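Local coordinates for protein Hia (Haemophilus influenzae, PDB 1S7M) that probably mediates bacterial adhesion to host cells as a trimeric autotransporter, this chain being a fragment of the larger adhesin probably involved in host recognition, at residues K56-A61 with L84-E89. Numbering follows the deposited sequence.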
loop_
_atom_site.group_PDB
_atom_site.type_symbol
_atom_site.label_atom_id
_atom_site.label_comp_id
_atom_site.label_asym_id
_atom_site.label_seq_id
_atom_site.Cartn_x
_atom_site.Cartn_y
_atom_site.Cartn_z
ATOM N N LYS A 56 -3.396 -8.989 9.959
ATOM C CA LYS A 56 -2.949 -10.365 9.731
ATOM C C LYS A 56 -2.956 -10.610 8.216
ATOM O O LYS A 56 -3.491 -9.814 7.459
ATOM C CB LYS A 56 -3.920 -11.381 10.353
ATOM C CG LYS A 56 -4.091 -11.337 11.865
ATOM C CD LYS A 56 -5.187 -12.345 12.268
ATOM C CE LYS A 56 -5.513 -12.337 13.764
ATOM N NZ LYS A 56 -6.121 -11.045 14.231
ATOM N N LYS A 57 -2.374 -11.734 7.810
ATOM C CA LYS A 57 -2.351 -12.162 6.422
ATOM C C LYS A 57 -3.430 -13.219 6.326
ATOM O O LYS A 57 -3.696 -13.908 7.305
ATOM C CB LYS A 57 -1.005 -12.814 6.086
ATOM C CG LYS A 57 0.219 -11.884 6.246
ATOM C CD LYS A 57 -0.028 -10.538 5.563
ATOM C CE LYS A 57 1.280 -9.754 5.353
ATOM N NZ LYS A 57 1.923 -9.416 6.631
ATOM N N PHE A 58 -4.046 -13.367 5.161
ATOM C CA PHE A 58 -5.048 -14.413 5.013
ATOM C C PHE A 58 -4.328 -15.757 5.162
ATOM O O PHE A 58 -3.233 -15.964 4.600
ATOM C CB PHE A 58 -5.732 -14.349 3.641
ATOM C CG PHE A 58 -6.751 -13.243 3.512
ATOM C CD1 PHE A 58 -6.508 -12.140 2.689
ATOM C CD2 PHE A 58 -7.957 -13.306 4.198
ATOM C CE1 PHE A 58 -7.447 -11.121 2.550
ATOM C CE2 PHE A 58 -8.914 -12.287 4.066
ATOM C CZ PHE A 58 -8.657 -11.186 3.236
ATOM N N GLY A 59 -4.942 -16.668 5.910
ATOM C CA GLY A 59 -4.332 -17.961 6.110
ATOM C C GLY A 59 -3.623 -18.053 7.446
ATOM O O GLY A 59 -3.157 -19.128 7.824
ATOM N N ASP A 60 -3.533 -16.937 8.165
ATOM C CA ASP A 60 -2.878 -16.944 9.471
ATOM C C ASP A 60 -3.743 -17.654 10.509
ATOM O O ASP A 60 -4.954 -17.800 10.336
ATOM C CB ASP A 60 -2.588 -15.514 9.960
ATOM C CG ASP A 60 -1.389 -14.867 9.245
ATOM O OD1 ASP A 60 -0.817 -15.512 8.329
ATOM O OD2 ASP A 60 -1.018 -13.716 9.607
ATOM N N ALA A 61 -3.103 -18.084 11.592
ATOM C CA ALA A 61 -3.797 -18.758 12.686
ATOM C C ALA A 61 -4.437 -17.694 13.566
ATOM O O ALA A 61 -4.166 -16.501 13.419
ATOM C CB ALA A 61 -2.808 -19.574 13.497
ATOM N N LEU A 84 -1.679 -12.860 1.513
ATOM C CA LEU A 84 -2.085 -11.488 1.181
ATOM C C LEU A 84 -2.607 -10.850 2.463
ATOM O O LEU A 84 -3.327 -11.497 3.220
ATOM C CB LEU A 84 -3.209 -11.472 0.146
ATOM C CG LEU A 84 -2.871 -11.836 -1.295
ATOM C CD1 LEU A 84 -4.103 -11.637 -2.165
ATOM C CD2 LEU A 84 -1.730 -10.938 -1.778
ATOM N N THR A 85 -2.263 -9.587 2.692
ATOM C CA THR A 85 -2.716 -8.858 3.886
ATOM C C THR A 85 -4.253 -8.836 3.995
ATOM O O THR A 85 -4.956 -8.632 3.006
ATOM C CB THR A 85 -2.183 -7.414 3.857
ATOM O OG1 THR A 85 -0.754 -7.446 3.710
ATOM C CG2 THR A 85 -2.545 -6.669 5.127
ATOM N N ASN A 86 -4.781 -9.058 5.196
ATOM C CA ASN A 86 -6.242 -9.048 5.379
ATOM C C ASN A 86 -6.589 -7.730 6.028
ATOM O O ASN A 86 -6.277 -7.517 7.198
ATOM C CB ASN A 86 -6.689 -10.218 6.276
ATOM C CG ASN A 86 -8.189 -10.143 6.655
ATOM O OD1 ASN A 86 -8.941 -9.317 6.137
ATOM N ND2 ASN A 86 -8.616 -11.032 7.544
ATOM N N LEU A 87 -7.213 -6.838 5.262
ATOM C CA LEU A 87 -7.560 -5.519 5.771
ATOM C C LEU A 87 -8.932 -5.420 6.382
ATOM O O LEU A 87 -9.291 -4.368 6.893
ATOM C CB LEU A 87 -7.480 -4.470 4.647
ATOM C CG LEU A 87 -6.104 -4.298 3.991
ATOM C CD1 LEU A 87 -6.213 -3.391 2.781
ATOM C CD2 LEU A 87 -5.135 -3.728 5.020
ATOM N N ASP A 88 -9.704 -6.501 6.336
ATOM C CA ASP A 88 -11.077 -6.431 6.832
ATOM C C ASP A 88 -11.459 -7.367 7.990
ATOM O O ASP A 88 -12.639 -7.683 8.154
ATOM C CB ASP A 88 -12.051 -6.679 5.665
ATOM C CG ASP A 88 -11.741 -5.825 4.436
ATOM O OD1 ASP A 88 -11.563 -4.596 4.585
ATOM O OD2 ASP A 88 -11.693 -6.383 3.314
ATOM N N GLU A 89 -10.494 -7.815 8.789
ATOM C CA GLU A 89 -10.842 -8.688 9.906
ATOM C C GLU A 89 -11.767 -7.968 10.905
ATOM O O GLU A 89 -11.503 -6.839 11.325
ATOM C CB GLU A 89 -9.589 -9.195 10.633
ATOM C CG GLU A 89 -9.911 -10.143 11.822
ATOM C CD GLU A 89 -8.664 -10.679 12.522
ATOM O OE1 GLU A 89 -7.629 -9.972 12.538
ATOM O OE2 GLU A 89 -8.719 -11.805 13.077
HETATM O O HOH W 1 -6.221 -7.989 11.512
#
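A chi1 of 172° swings the N86 amide away from its own backbone N and against a face of the F58 ring. The evidence for stacking is twofold: N86 CB stands 3.7 Å from the F58 ring centroid and 3.6 Å above its plane, a CH-pi contact over the face, and the amide and ring planes differ by only 15°. N86 CG comes within 3.4 Å of F58 CE2. The amide's rotation is fixed by bonds at both ends: N86 OD1 accepts from D88 N, closing an Asx turn, while ND2 bonds N72 OD1 on helix 70-77. Two backbone bonds tie the segments, N86 N to K56 O at 2.7 Å and F58 N to L84 O at 2.8 Å. Beyond them, K56, extended but for a bend at chi4 (65°), forms a salt bridge through the syn lone pair of E89 OE1; the NZ–OE1 distance of 2.5 Å is unusually short, its exact length doubtful, and OE2 lies 2.9 Å from NZ. A water donates to OE1. K57 N bonds D60 OD2 from above the carboxylate plane, bracing the type II turn K57–D60. A136 of a second subunit packs on F58, placing this short, weakly bonded antiparallel pair (K57 CA to T85 CA 4.2 Å, non-hydrogen-bonded) of the HiaBD2_N (GIN) region at a homotrimer interface.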